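Local atomic coordinates of hypothetical protein SSO2273 (PDB entry 2X4H), a protein that probably acts as a metal-responsive, DNA-binding transcriptional repressor of the DtxR/MntR family, and binds zinc. Residues L11-F16 and N79-A84; F16-T21 and L41-S46; A32-I37 and D66-T71; V87-L92 and C131-E136. All coordinates share one frame; numbering follows the deposited sequence.

In the fold
Four contacts illustrate how a probable winged-helix repressor of the DtxR/MntR family is joined to its metal-binding region. Contacts 2 and 3 belong to the probable DNA-binding part; their centres lie about 10 Å apart, they touch, and their segments alternate along the chain, interlocking helices 13-27, 34-41 and 45-57 with strand 67-70. Both are nested inside the loop closed by contact 1, which shares Phe16 with contact 2 and sets the start of helix 13-27 against the long helix 72-94. That helix continues to contact 4, in series after contact 1 and about 26 Å from contact 2, centre to centre. One helix thus leads to a two-zinc site.

Contact 1. Residues L11-F16 and N79-A84. With ZN (zinc ion), chain K.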
loop_
_atom_site.group_PDB
_atom_site.type_symbol
_atom_site.label_atom_id
_atom_site.label_comp_id
_atom_site.label_asym_id
_atom_site.label_seq_id
_atom_site.Cartn_x
_atom_site.Cartn_y
_atom_site.Cartn_z
ATOM N N LEU C 11 -3.592 9.777 -4.438
ATOM C CA LEU C 11 -2.234 10.151 -4.064
ATOM C C LEU C 11 -2.407 11.013 -2.845
ATOM O O LEU C 11 -3.052 12.051 -2.911
ATOM C CB LEU C 11 -1.513 10.952 -5.147
ATOM C CG LEU C 11 -0.088 11.426 -4.779
ATOM C CD1 LEU C 11 0.918 10.261 -4.765
ATOM C CD2 LEU C 11 0.421 12.528 -5.712
ATOM N N SER C 12 -1.848 10.597 -1.722
ATOM C CA SER C 12 -2.080 11.352 -0.511
ATOM C C SER C 12 -1.076 12.493 -0.448
ATOM O O SER C 12 -0.096 12.562 -1.194
ATOM C CB SER C 12 -1.998 10.457 0.750
ATOM O OG SER C 12 -0.649 10.251 1.140
ATOM N N ARG C 13 -1.347 13.376 0.481
ATOM C CA ARG C 13 -0.492 14.498 0.766
ATOM C C ARG C 13 0.880 14.049 1.293
ATOM O O ARG C 13 1.905 14.614 0.919
ATOM C CB ARG C 13 -1.240 15.366 1.771
ATOM C CG ARG C 13 -0.471 16.480 2.405
ATOM C CD ARG C 13 -0.357 17.665 1.532
ATOM N NE ARG C 13 -1.643 18.148 1.036
ATOM C CZ ARG C 13 -1.718 19.084 0.106
ATOM N NH1 ARG C 13 -0.607 19.607 -0.383
ATOM N NH2 ARG C 13 -2.880 19.475 -0.348
ATOM N N ARG C 14 0.907 13.023 2.137
ATOM C CA ARG C 14 2.170 12.496 2.632
ATOM C C ARG C 14 2.984 11.852 1.516
ATOM O O ARG C 14 4.194 12.017 1.469
ATOM C CB ARG C 14 1.930 11.462 3.724
ATOM C CG ARG C 14 1.460 12.081 5.008
ATOM C CD ARG C 14 0.654 11.071 5.835
ATOM N NE ARG C 14 0.246 11.630 7.110
ATOM C CZ ARG C 14 -0.776 12.474 7.269
ATOM N NH1 ARG C 14 -1.520 12.850 6.239
ATOM N NH2 ARG C 14 -1.063 12.941 8.475
ATOM N N GLU C 15 2.305 11.126 0.632
ATOM C CA GLU C 15 2.934 10.552 -0.551
ATOM C C GLU C 15 3.531 11.621 -1.438
ATOM O O GLU C 15 4.664 11.486 -1.936
ATOM C CB GLU C 15 1.927 9.714 -1.339
ATOM C CG GLU C 15 1.650 8.321 -0.742
ATOM C CD GLU C 15 0.462 7.620 -1.373
ATOM O OE1 GLU C 15 -0.342 8.278 -2.035
ATOM O OE2 GLU C 15 0.298 6.393 -1.214
ATOM N N PHE C 16 2.778 12.706 -1.617
ATOM C CA PHE C 16 3.270 13.862 -2.317
ATOM C C PHE C 16 4.637 14.327 -1.802
ATOM O O PHE C 16 5.546 14.551 -2.594
ATOM C CB PHE C 16 2.251 14.990 -2.191
ATOM C CG PHE C 16 2.558 16.185 -3.014
ATOM C CD1 PHE C 16 2.632 16.090 -4.392
ATOM C CD2 PHE C 16 2.699 17.434 -2.419
ATOM C CE1 PHE C 16 2.870 17.209 -5.163
ATOM C CE2 PHE C 16 2.941 18.554 -3.190
ATOM C CZ PHE C 16 3.037 18.437 -4.562
ATOM N N ASN C 79 2.414 16.699 -10.471
ATOM C CA ASN C 79 1.845 17.836 -11.203
ATOM C C ASN C 79 0.330 17.881 -11.019
ATOM O O ASN C 79 -0.252 18.943 -10.828
ATOM C CB ASN C 79 2.189 17.763 -12.685
ATOM C CG ASN C 79 3.630 18.089 -12.961
ATOM O OD1 ASN C 79 4.345 18.591 -12.098
ATOM N ND2 ASN C 79 4.071 17.806 -14.177
ATOM N N TYR C 80 -0.296 16.710 -11.032
ATOM C CA TYR C 80 -1.733 16.682 -10.941
ATOM C C TYR C 80 -2.214 17.206 -9.566
ATOM O O TYR C 80 -3.192 17.974 -9.500
ATOM C CB TYR C 80 -2.306 15.305 -11.272
ATOM C CG TYR C 80 -3.734 15.299 -10.916
ATOM C CD1 TYR C 80 -4.651 16.079 -11.636
ATOM C CD2 TYR C 80 -4.183 14.618 -9.787
ATOM C CE1 TYR C 80 -5.992 16.145 -11.248
ATOM C CE2 TYR C 80 -5.527 14.668 -9.398
ATOM C CZ TYR C 80 -6.419 15.416 -10.130
ATOM O OH TYR C 80 -7.731 15.417 -9.728
ATOM N N LEU C 81 -1.516 16.864 -8.484
ATOM C CA LEU C 81 -1.875 17.447 -7.178
ATOM C C LEU C 81 -1.583 18.974 -7.089
ATOM O O LEU C 81 -2.318 19.728 -6.435
ATOM C CB LEU C 81 -1.192 16.701 -6.042
ATOM C CG LEU C 81 -1.427 17.151 -4.602
ATOM C CD1 LEU C 81 -2.888 17.463 -4.368
ATOM C CD2 LEU C 81 -0.959 16.043 -3.638
ATOM N N ILE C 82 -0.516 19.416 -7.745
ATOM C CA ILE C 82 -0.134 20.826 -7.749
ATOM C C ILE C 82 -1.191 21.616 -8.484
ATOM O O ILE C 82 -1.649 22.649 -8.002
ATOM C CB ILE C 82 1.251 21.038 -8.382
ATOM C CG1 ILE C 82 2.358 20.591 -7.404
ATOM C CG2 ILE C 82 1.430 22.521 -8.806
ATOM C CD1 ILE C 82 3.776 20.491 -7.991
ATOM N N LYS C 83 -1.593 21.104 -9.642
ATOM C CA LYS C 83 -2.700 21.642 -10.423
ATOM C C LYS C 83 -3.980 21.663 -9.586
ATOM O O LYS C 83 -4.698 22.648 -9.572
ATOM C CB LYS C 83 -2.884 20.801 -11.702
ATOM C CG LYS C 83 -3.934 21.318 -12.677
ATOM C CD LYS C 83 -4.047 20.540 -13.990
ATOM C CE LYS C 83 -5.086 21.222 -14.893
ATOM N NZ LYS C 83 -5.292 20.597 -16.239
ATOM N N ALA C 84 -4.274 20.583 -8.872
ATOM C CA ALA C 84 -5.507 20.523 -8.070
ATOM C C ALA C 84 -5.511 21.560 -6.946
ATOM O O ALA C 84 -6.503 22.254 -6.767
ATOM C CB ALA C 84 -5.755 19.096 -7.500
HETATM ZN ZN ZN K . 1.124 5.742 0.648
#
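The backbones of 11-16 and 79-84 stand well apart, their nearest CA atoms being those of Phe16 and Leu81 at 7.9 Å, and side chains fill the interval. Leu81 extends with CG anti to its backbone N (chi1 180°) and lays CD2 over one face of the Phe16 ring, 4.0 Å from the centroid, a CH-pi contact. Ile82 comes to the ring's edge, its CG1 lying 3.6 Å from Phe16 CZ, and the two side chains cross at about a right angle. Leu11 CD2 adds a looser touch on Leu81 CD2. The Arg13 guanidinium approaches Leu81 CD1 obliquely while its charge pairs with Asp110. Exchanging Phe16 for an alanine would probably open a gap between the two helices and leave Leu81 CD2 and Ile82 CG1 without their aromatic partner. Nearby, Ser12 N donates to Glu15 OE1 (2.8 Å) and Glu15 N to Ser12 OG (3.1 Å), also hydrogen-bonded to Glu50 of the second subunit. Glu15 OE2 binds zinc at 2.1 Å, with Glu51 and with Glu50 and His54 of the second subunit. The contact packs the start of helix 13-27 on helix 72-94, while the capping box of Ser12 and Glu15 lends its glutamate to an intersubunit zinc site.

Contact 2. Residues F16-T21 and L41-S46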
loop_
_atom_site.group_PDB
_atom_site.type_symbol
_atom_site.label_atom_id
_atom_site.label_comp_id
_atom_site.label_asym_id
_atom_site.label_seq_id
_atom_site.Cartn_x
_atom_site.Cartn_y
_atom_site.Cartn_z
ATOM N N PHE C 16 2.778 12.706 -1.617
ATOM C CA PHE C 16 3.270 13.862 -2.317
ATOM C C PHE C 16 4.637 14.327 -1.802
ATOM O O PHE C 16 5.546 14.551 -2.594
ATOM C CB PHE C 16 2.251 14.990 -2.191
ATOM C CG PHE C 16 2.558 16.185 -3.014
ATOM C CD1 PHE C 16 2.632 16.090 -4.392
ATOM C CD2 PHE C 16 2.699 17.434 -2.419
ATOM C CE1 PHE C 16 2.870 17.209 -5.163
ATOM C CE2 PHE C 16 2.941 18.554 -3.190
ATOM C CZ PHE C 16 3.037 18.437 -4.562
ATOM N N SER C 17 4.765 14.495 -0.487
ATOM C CA SER C 17 6.050 14.857 0.142
ATOM C C SER C 17 7.182 13.880 -0.176
ATOM O O SER C 17 8.309 14.290 -0.446
ATOM C CB SER C 17 5.890 14.965 1.659
ATOM O OG SER C 17 5.237 16.169 1.980
ATOM N N TYR C 18 6.875 12.582 -0.121
ATOM C CA TYR C 18 7.850 11.559 -0.488
ATOM C C TYR C 18 8.331 11.797 -1.896
ATOM O O TYR C 18 9.525 11.833 -2.140
ATOM C CB TYR C 18 7.244 10.153 -0.419
ATOM C CG TYR C 18 7.385 9.449 0.899
ATOM C CD1 TYR C 18 6.649 9.852 2.015
ATOM C CD2 TYR C 18 8.213 8.333 1.025
ATOM C CE1 TYR C 18 6.766 9.191 3.239
ATOM C CE2 TYR C 18 8.328 7.661 2.236
ATOM C CZ TYR C 18 7.603 8.088 3.337
ATOM O OH TYR C 18 7.730 7.414 4.530
ATOM N N LEU C 19 7.389 11.959 -2.822
ATOM C CA LEU C 19 7.721 12.070 -4.238
ATOM C C LEU C 19 8.495 13.327 -4.565
ATOM O O LEU C 19 9.327 13.311 -5.470
ATOM C CB LEU C 19 6.482 12.015 -5.130
ATOM C CG LEU C 19 5.628 10.747 -5.090
ATOM C CD1 LEU C 19 4.574 10.827 -6.174
ATOM C CD2 LEU C 19 6.465 9.466 -5.228
ATOM N N LEU C 20 8.220 14.418 -3.859
ATOM C CA LEU C 20 8.977 15.654 -4.077
ATOM C C LEU C 20 10.391 15.489 -3.532
ATOM O O LEU C 20 11.329 16.057 -4.078
ATOM C CB LEU C 20 8.295 16.861 -3.424
ATOM C CG LEU C 20 7.056 17.391 -4.150
ATOM C CD1 LEU C 20 6.154 18.193 -3.214
ATOM C CD2 LEU C 20 7.474 18.222 -5.365
ATOM N N THR C 21 10.543 14.710 -2.461
ATOM C CA THR C 21 11.870 14.461 -1.904
ATOM C C THR C 21 12.689 13.529 -2.795
ATOM O O THR C 21 13.871 13.746 -2.989
ATOM C CB THR C 21 11.800 13.843 -0.525
ATOM O OG1 THR C 21 11.057 14.699 0.347
ATOM C CG2 THR C 21 13.189 13.666 0.018
ATOM N N LEU C 41 12.775 13.979 5.498
ATOM C CA LEU C 41 11.403 14.078 6.026
ATOM C C LEU C 41 11.314 13.940 7.550
ATOM O O LEU C 41 10.229 14.060 8.116
ATOM C CB LEU C 41 10.508 13.024 5.357
ATOM C CG LEU C 41 10.317 13.207 3.853
ATOM C CD1 LEU C 41 9.616 12.001 3.264
ATOM C CD2 LEU C 41 9.555 14.538 3.544
ATOM N N LYS C 42 12.447 13.704 8.210
ATOM C CA LYS C 42 12.495 13.553 9.674
ATOM C C LYS C 42 11.632 12.390 10.154
ATOM O O LYS C 42 10.834 12.550 11.081
ATOM C CB LYS C 42 12.068 14.850 10.389
ATOM C CG LYS C 42 12.823 16.097 9.942
ATOM C CD LYS C 42 12.695 17.265 10.938
ATOM C CE LYS C 42 11.292 17.894 10.972
ATOM N NZ LYS C 42 10.306 17.068 11.741
ATOM N N ILE C 43 11.782 11.233 9.504
ATOM C CA ILE C 43 11.044 10.011 9.880
ATOM C C ILE C 43 11.937 8.758 9.830
ATOM O O ILE C 43 13.113 8.841 9.455
ATOM C CB ILE C 43 9.762 9.801 9.001
ATOM C CG1 ILE C 43 10.139 9.568 7.528
ATOM C CG2 ILE C 43 8.795 10.955 9.164
ATOM C CD1 ILE C 43 8.942 9.561 6.571
ATOM N N ALA C 44 11.374 7.598 10.187
ATOM C CA ALA C 44 12.156 6.361 10.352
ATOM C C ALA C 44 12.369 5.618 9.028
ATOM O O ALA C 44 11.457 5.540 8.193
ATOM C CB ALA C 44 11.506 5.451 11.359
ATOM N N PRO C 45 13.584 5.073 8.829
ATOM C CA PRO C 45 13.906 4.339 7.624
ATOM C C PRO C 45 12.953 3.212 7.294
ATOM O O PRO C 45 12.575 3.058 6.127
ATOM C CB PRO C 45 15.304 3.809 7.918
ATOM C CG PRO C 45 15.926 4.916 8.721
ATOM C CD PRO C 45 14.803 5.411 9.592
ATOM N N SER C 46 12.573 2.443 8.318
ATOM C CA SER C 46 11.623 1.347 8.178
ATOM C C SER C 46 10.295 1.870 7.628
ATOM O O SER C 46 9.716 1.263 6.731
ATOM C CB SER C 46 11.390 0.657 9.537
ATOM O OG SER C 46 10.762 1.548 10.442
#
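Leu41 reaches helix 13-27 with both methyl groups, its CG standing anti to the carbonyl carbon (chi1 -64°) and the methyls spread toward Tyr18 and Thr21. CD1 lies over one face of the Tyr18 ring, 4.0 Å from the centroid and 18° off the normal, a CH-pi contact. CD2 enters between Ser17 and Thr21, coming to 3.5 Å from Thr21 OG1 and to 4.1 Å from Ser17 CB. At the far end of the ring Ile43 CD1 packs closely on Tyr18 OH, 3.2 Å away. A serine in place of Tyr18 would probably leave Leu41 CD1 without its aromatic face and Ile43 CD1 without the phenol it packs on. In the second shell, Thr21 OG1 donates to Ser17 O (2.9 Å), which also receives Thr21 N from the opposite face of the carbonyl plane, fixing the hydroxyl beside Leu41. Lys42, with positive phi, ends helix 34-41 in a Schellman motif and turns the chain so that Ile43 comes back toward Tyr18. Helix 34-41, this turn and helix 45-57 are consistent with the helix-turn-helix of the DNA-binding region, packed here on helix 13-27. Around it, Val48, Glu51 and Leu55 of helix 45-57 flank Tyr18, and Asp40 of helix 34-41 touches Thr21.

Contact 3. Residues A32-I37 and D66-T71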
loop_
_atom_site.group_PDB
_atom_site.type_symbol
_atom_site.label_atom_id
_atom_site.label_comp_id
_atom_site.label_asym_id
_atom_site.label_seq_id
_atom_site.Cartn_x
_atom_site.Cartn_y
_atom_site.Cartn_z
ATOM N N ALA C 32 17.248 8.230 -5.030
ATOM C CA ALA C 32 16.965 8.625 -3.648
ATOM C C ALA C 32 17.129 7.409 -2.740
ATOM O O ALA C 32 16.327 6.473 -2.826
ATOM C CB ALA C 32 15.552 9.165 -3.534
ATOM N N LYS C 33 18.147 7.417 -1.878
ATOM C CA LYS C 33 18.364 6.295 -0.933
ATOM C C LYS C 33 17.373 6.368 0.239
ATOM O O LYS C 33 17.014 7.461 0.691
ATOM C CB LYS C 33 19.797 6.254 -0.402
ATOM C CG LYS C 33 20.863 6.289 -1.495
ATOM C CD LYS C 33 22.208 5.792 -0.989
ATOM C CE LYS C 33 23.343 6.397 -1.795
ATOM N NZ LYS C 33 22.957 6.556 -3.235
ATOM N N ILE C 34 16.971 5.192 0.728
ATOM C CA ILE C 34 15.978 5.083 1.784
ATOM C C ILE C 34 16.299 5.981 2.957
ATOM O O ILE C 34 15.422 6.713 3.438
ATOM C CB ILE C 34 15.797 3.632 2.239
ATOM C CG1 ILE C 34 15.205 2.820 1.085
ATOM C CG2 ILE C 34 14.876 3.537 3.486
ATOM C CD1 ILE C 34 13.892 3.379 0.560
ATOM N N ASN C 35 17.555 6.000 3.374
ATOM C CA ASN C 35 17.927 6.770 4.577
ATOM C C ASN C 35 18.089 8.284 4.368
ATOM O O ASN C 35 17.962 9.066 5.316
ATOM C CB ASN C 35 19.155 6.140 5.203
ATOM C CG ASN C 35 18.902 4.697 5.573
ATOM O OD1 ASN C 35 18.212 4.412 6.545
ATOM N ND2 ASN C 35 19.410 3.779 4.766
ATOM N N ARG C 36 18.326 8.706 3.131
ATOM C CA ARG C 36 18.355 10.143 2.828
ATOM C C ARG C 36 16.938 10.710 2.827
ATOM O O ARG C 36 16.693 11.778 3.388
ATOM C CB ARG C 36 19.061 10.424 1.492
ATOM C CG ARG C 36 20.557 10.072 1.465
ATOM C CD ARG C 36 21.408 10.923 2.424
ATOM N NE ARG C 36 21.580 12.315 1.999
ATOM C CZ ARG C 36 21.131 13.399 2.640
ATOM N NH1 ARG C 36 20.426 13.303 3.759
ATOM N NH2 ARG C 36 21.392 14.611 2.135
ATOM N N ILE C 37 16.013 9.971 2.215
ATOM C CA ILE C 37 14.590 10.309 2.237
ATOM C C ILE C 37 14.099 10.433 3.675
ATOM O O ILE C 37 13.357 11.358 4.010
ATOM C CB ILE C 37 13.734 9.246 1.544
ATOM C CG1 ILE C 37 14.129 9.083 0.071
ATOM C CG2 ILE C 37 12.249 9.598 1.671
ATOM C CD1 ILE C 37 13.435 7.907 -0.634
ATOM N N ASP C 66 20.566 1.749 -7.140
ATOM C CA ASP C 66 21.024 3.121 -6.942
ATOM C C ASP C 66 20.208 3.837 -5.863
ATOM O O ASP C 66 20.668 4.817 -5.278
ATOM C CB ASP C 66 20.846 3.880 -8.282
ATOM C CG ASP C 66 21.699 5.149 -8.382
ATOM O OD1 ASP C 66 22.540 5.392 -7.484
ATOM O OD2 ASP C 66 21.541 5.896 -9.378
ATOM N N GLY C 67 18.993 3.341 -5.628
ATOM C CA GLY C 67 18.003 3.999 -4.785
ATOM C C GLY C 67 16.658 4.092 -5.495
ATOM O O GLY C 67 16.367 3.357 -6.446
ATOM N N VAL C 68 15.838 5.025 -5.048
ATOM C CA VAL C 68 14.479 5.157 -5.547
ATOM C C VAL C 68 14.413 6.216 -6.657
ATOM O O VAL C 68 15.007 7.284 -6.547
ATOM C CB VAL C 68 13.534 5.495 -4.383
ATOM C CG1 VAL C 68 12.070 5.449 -4.829
ATOM C CG2 VAL C 68 13.801 4.538 -3.212
ATOM N N TRP C 69 13.712 5.886 -7.735
ATOM C CA TRP C 69 13.527 6.795 -8.854
ATOM C C TRP C 69 12.037 6.980 -9.117
ATOM O O TRP C 69 11.257 6.015 -9.072
ATOM C CB TRP C 69 14.217 6.276 -10.132
ATOM C CG TRP C 69 15.716 6.258 -10.081
ATOM C CD1 TRP C 69 16.497 5.244 -9.625
ATOM C CD2 TRP C 69 16.621 7.287 -10.526
ATOM N NE1 TRP C 69 17.823 5.571 -9.754
ATOM C CE2 TRP C 69 17.929 6.820 -10.293
ATOM C CE3 TRP C 69 16.451 8.555 -11.087
ATOM C CZ2 TRP C 69 19.061 7.574 -10.595
ATOM C CZ3 TRP C 69 17.578 9.309 -11.386
ATOM C CH2 TRP C 69 18.864 8.812 -11.147
ATOM N N ILE C 70 11.644 8.219 -9.415
ATOM C CA ILE C 70 10.244 8.517 -9.722
ATOM C C ILE C 70 9.895 8.065 -11.147
ATOM O O ILE C 70 10.637 8.308 -12.065
ATOM C CB ILE C 70 9.944 10.026 -9.519
ATOM C CG1 ILE C 70 8.435 10.282 -9.561
ATOM C CG2 ILE C 70 10.661 10.892 -10.552
ATOM C CD1 ILE C 70 8.056 11.661 -9.110
ATOM N N THR C 71 8.780 7.376 -11.317
ATOM C CA THR C 71 8.348 6.968 -12.648
ATOM C C THR C 71 7.648 8.123 -13.373
ATOM O O THR C 71 7.307 9.125 -12.764
ATOM C CB THR C 71 7.360 5.810 -12.564
ATOM O OG1 THR C 71 6.184 6.234 -11.862
ATOM C CG2 THR C 71 7.991 4.608 -11.843
#
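Val68 O is gripped by two donors: Ala32 N, at 2.9 Å with an N-H...O angle of 164°, and the side-chain ND2 of Asn26 from helix 13-27. The same pair of residues closes a second bond in return, Val68 N to Ala32 O at 2.7 Å, in which the donor sits well above the carbonyl plane, 44° out of it. Together the two bonds make a single antiparallel bridge, a hydrogen-bonded pair, just before Lys33, which holds the N-cap position of helix 34-41. Val68 CG2 comes to 3.2 Å from Ala32 O and also meets Ile34 CD1 at 3.9 Å, the two branches crossing at a slant, while Ile37 CD1 touches the same methyl more loosely. With CG1 anti to the backbone N (chi1 -172°), Val68 is left with CG2 beside its own N, on the side of Ala32 O and Ile34. Gly67 passes with its CA 3.6 Å from Ala32 O; a CB here would clash with that oxygen. Lys33 bends its chain at the end, placing NZ 4.4 Å from Asp66 OD1, opposite charges too far apart for a salt bridge. Asp66 is also a zinc-binding residue, though its metal is not bound to this chain in the model. The single bridge ties the residue ahead of Lys33 to the hairpin of 61-64 and 67-70, consistent with a winged helix-turn-helix fold. Its chemistry implies a join fixed by backbone bonds and sealed by aliphatic packing, in which the Lys33-Asp66 attraction is probably a minor part.

Contact 4. Residues V87-L92 and C131-E136; sequences VIEILL and CPHGLE. With ZN (zinc ion), chain N; ZN (zinc ion), chain M.
The His133 ring is met at its edge by the Glu89 carboxylate, OE1 lying near the ring plane 3.1 Å from ND1, and Cys131 SG also lies at that edge; carboxylate and ring planes are turned 44° apart. OE1 and ND1 are not hydrogen-bonded, because both are directed at one zinc ion, bound by Glu89 OE1 at 1.9 Å and by His133 ND1 at 2.2 Å. Cys131 SG adds a third protein ligand at 2.4 Å from that zinc, and a water completes the set. Glu89 uses its other oxygen, OE2, for the second zinc, 2.1 Å away, to which the same water is also bound. His85 and Cys103 complete that second site. The carboxylate is therefore held by a metal at each oxygen, which should fix its rotation, and together with the water it bridges a binuclear centre. The extended Glu89 chain, with CG anti to the carbonyl carbon (chi1 -72°), carries it out from the helix to both ions. On the loop side, a type I turn from Cys131 to Gly134 brings sulfur and imidazole to the same metal, and His133 N makes a weak bond to Cys131 SG. Beside the metals, Pro132 CD rests 3.4 Å from Glu89 OE1 and touches Ile90 CG1. Both segments belong to the metal-binding and dimerisation region of this family. The loop carrying these ligands follows helix 115-124 and lies against helix 72-94, while helix 99-107 brings Cys103 and Lys99 to His133; Leu91, farther along helix 72-94, packs on Leu91 of the fourth subunit.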
loop_
_atom_site.group_PDB
_atom_site.type_symbol
_atom_site.label_atom_id
_atom_site.label_comp_id
_atom_site.label_asym_id
_atom_site.label_seq_id
_atom_site.Cartn_x
_atom_site.Cartn_y
_atom_site.Cartn_z
ATOM N N VAL C 87 -5.607 25.270 -8.744
ATOM C CA VAL C 87 -6.892 25.536 -9.374
ATOM C C VAL C 87 -7.988 25.750 -8.318
ATOM O O VAL C 87 -8.764 26.700 -8.416
ATOM C CB VAL C 87 -7.273 24.420 -10.359
ATOM C CG1 VAL C 87 -8.719 24.569 -10.822
ATOM C CG2 VAL C 87 -6.287 24.409 -11.550
ATOM N N ILE C 88 -8.052 24.893 -7.300
ATOM C CA ILE C 88 -9.000 25.102 -6.205
ATOM C C ILE C 88 -8.765 26.455 -5.525
ATOM O O ILE C 88 -9.719 27.186 -5.286
ATOM C CB ILE C 88 -8.963 23.956 -5.177
ATOM C CG1 ILE C 88 -9.760 22.758 -5.697
ATOM C CG2 ILE C 88 -9.606 24.394 -3.851
ATOM C CD1 ILE C 88 -9.422 21.476 -5.010
ATOM N N GLU C 89 -7.512 26.819 -5.262
ATOM C CA GLU C 89 -7.235 28.103 -4.636
ATOM C C GLU C 89 -7.870 29.257 -5.390
ATOM O O GLU C 89 -8.403 30.170 -4.777
ATOM C CB GLU C 89 -5.742 28.403 -4.568
ATOM C CG GLU C 89 -4.993 27.596 -3.591
ATOM C CD GLU C 89 -3.642 28.196 -3.234
ATOM O OE1 GLU C 89 -2.973 28.814 -4.116
ATOM O OE2 GLU C 89 -3.236 27.993 -2.062
ATOM N N ILE C 90 -7.755 29.230 -6.719
ATOM C CA ILE C 90 -8.298 30.276 -7.563
ATOM C C ILE C 90 -9.807 30.357 -7.442
ATOM O O ILE C 90 -10.355 31.462 -7.324
ATOM C CB ILE C 90 -7.897 30.118 -9.043
ATOM C CG1 ILE C 90 -6.419 30.486 -9.216
ATOM C CG2 ILE C 90 -8.754 31.041 -9.964
ATOM C CD1 ILE C 90 -5.844 30.211 -10.584
ATOM N N LEU C 91 -10.475 29.201 -7.477
ATOM C CA LEU C 91 -11.929 29.158 -7.270
ATOM C C LEU C 91 -12.264 29.803 -5.936
ATOM O O LEU C 91 -13.183 30.608 -5.860
ATOM C CB LEU C 91 -12.492 27.727 -7.323
ATOM C CG LEU C 91 -13.959 27.554 -6.901
ATOM C CD1 LEU C 91 -14.888 28.281 -7.847
ATOM C CD2 LEU C 91 -14.309 26.033 -6.771
ATOM N N LEU C 92 -11.507 29.473 -4.899
ATOM C CA LEU C 92 -11.843 29.907 -3.547
ATOM C C LEU C 92 -11.644 31.406 -3.384
ATOM O O LEU C 92 -12.491 32.101 -2.797
ATOM C CB LEU C 92 -11.060 29.102 -2.506
ATOM C CG LEU C 92 -11.363 27.599 -2.465
ATOM C CD1 LEU C 92 -10.641 26.944 -1.316
ATOM C CD2 LEU C 92 -12.864 27.307 -2.377
ATOM N N CYS C 131 -1.217 30.479 -9.405
ATOM C CA CYS C 131 -2.120 30.573 -8.265
ATOM C C CYS C 131 -1.982 31.961 -7.659
ATOM O O CYS C 131 -1.142 32.744 -8.101
ATOM C CB CYS C 131 -1.806 29.466 -7.245
ATOM S SG CYS C 131 -0.407 29.773 -6.150
ATOM N N PRO C 132 -2.814 32.294 -6.668
ATOM C CA PRO C 132 -2.743 33.626 -6.041
ATOM C C PRO C 132 -1.447 33.910 -5.247
ATOM O O PRO C 132 -1.208 35.060 -4.888
ATOM C CB PRO C 132 -3.934 33.630 -5.094
ATOM C CG PRO C 132 -4.799 32.503 -5.546
ATOM C CD PRO C 132 -3.864 31.473 -6.046
ATOM N N HIS C 133 -0.637 32.882 -4.971
ATOM C CA HIS C 133 0.695 33.071 -4.375
ATOM C C HIS C 133 1.756 33.267 -5.463
ATOM O O HIS C 133 2.924 33.430 -5.149
ATOM C CB HIS C 133 1.050 31.884 -3.435
ATOM C CG HIS C 133 -0.002 31.649 -2.403
ATOM N ND1 HIS C 133 -1.071 30.806 -2.618
ATOM C CD2 HIS C 133 -0.221 32.239 -1.204
ATOM C CE1 HIS C 133 -1.899 30.883 -1.593
ATOM N NE2 HIS C 133 -1.397 31.731 -0.713
ATOM N N GLY C 134 1.353 33.246 -6.734
ATOM C CA GLY C 134 2.280 33.453 -7.847
ATOM C C GLY C 134 3.111 32.228 -8.207
ATOM O O GLY C 134 4.239 32.361 -8.703
ATOM N N LEU C 135 2.576 31.036 -7.964
ATOM C CA LEU C 135 3.278 29.810 -8.319
ATOM C C LEU C 135 2.561 29.119 -9.478
ATOM O O LEU C 135 1.343 29.215 -9.594
ATOM C CB LEU C 135 3.402 28.915 -7.099
ATOM C CG LEU C 135 4.050 29.526 -5.833
ATOM C CD1 LEU C 135 3.786 28.622 -4.600
ATOM C CD2 LEU C 135 5.556 29.828 -6.000
ATOM N N GLU C 136 3.327 28.446 -10.337
ATOM C CA GLU C 136 2.852 27.902 -11.624
ATOM C C GLU C 136 1.853 26.787 -11.510
ATOM O O GLU C 136 1.990 25.903 -10.675
ATOM C CB GLU C 136 4.007 27.355 -12.456
ATOM C CG GLU C 136 4.389 28.210 -13.610
ATOM C CD GLU C 136 5.696 27.792 -14.240
ATOM O OE1 GLU C 136 5.889 26.579 -14.468
ATOM O OE2 GLU C 136 6.533 28.683 -14.495
HETATM ZN ZN ZN N . -1.112 29.133 -3.976
HETATM ZN ZN ZN M . -1.434 27.041 -1.606
HETATM O O HOH W 1 0.128 27.138 -3.181
#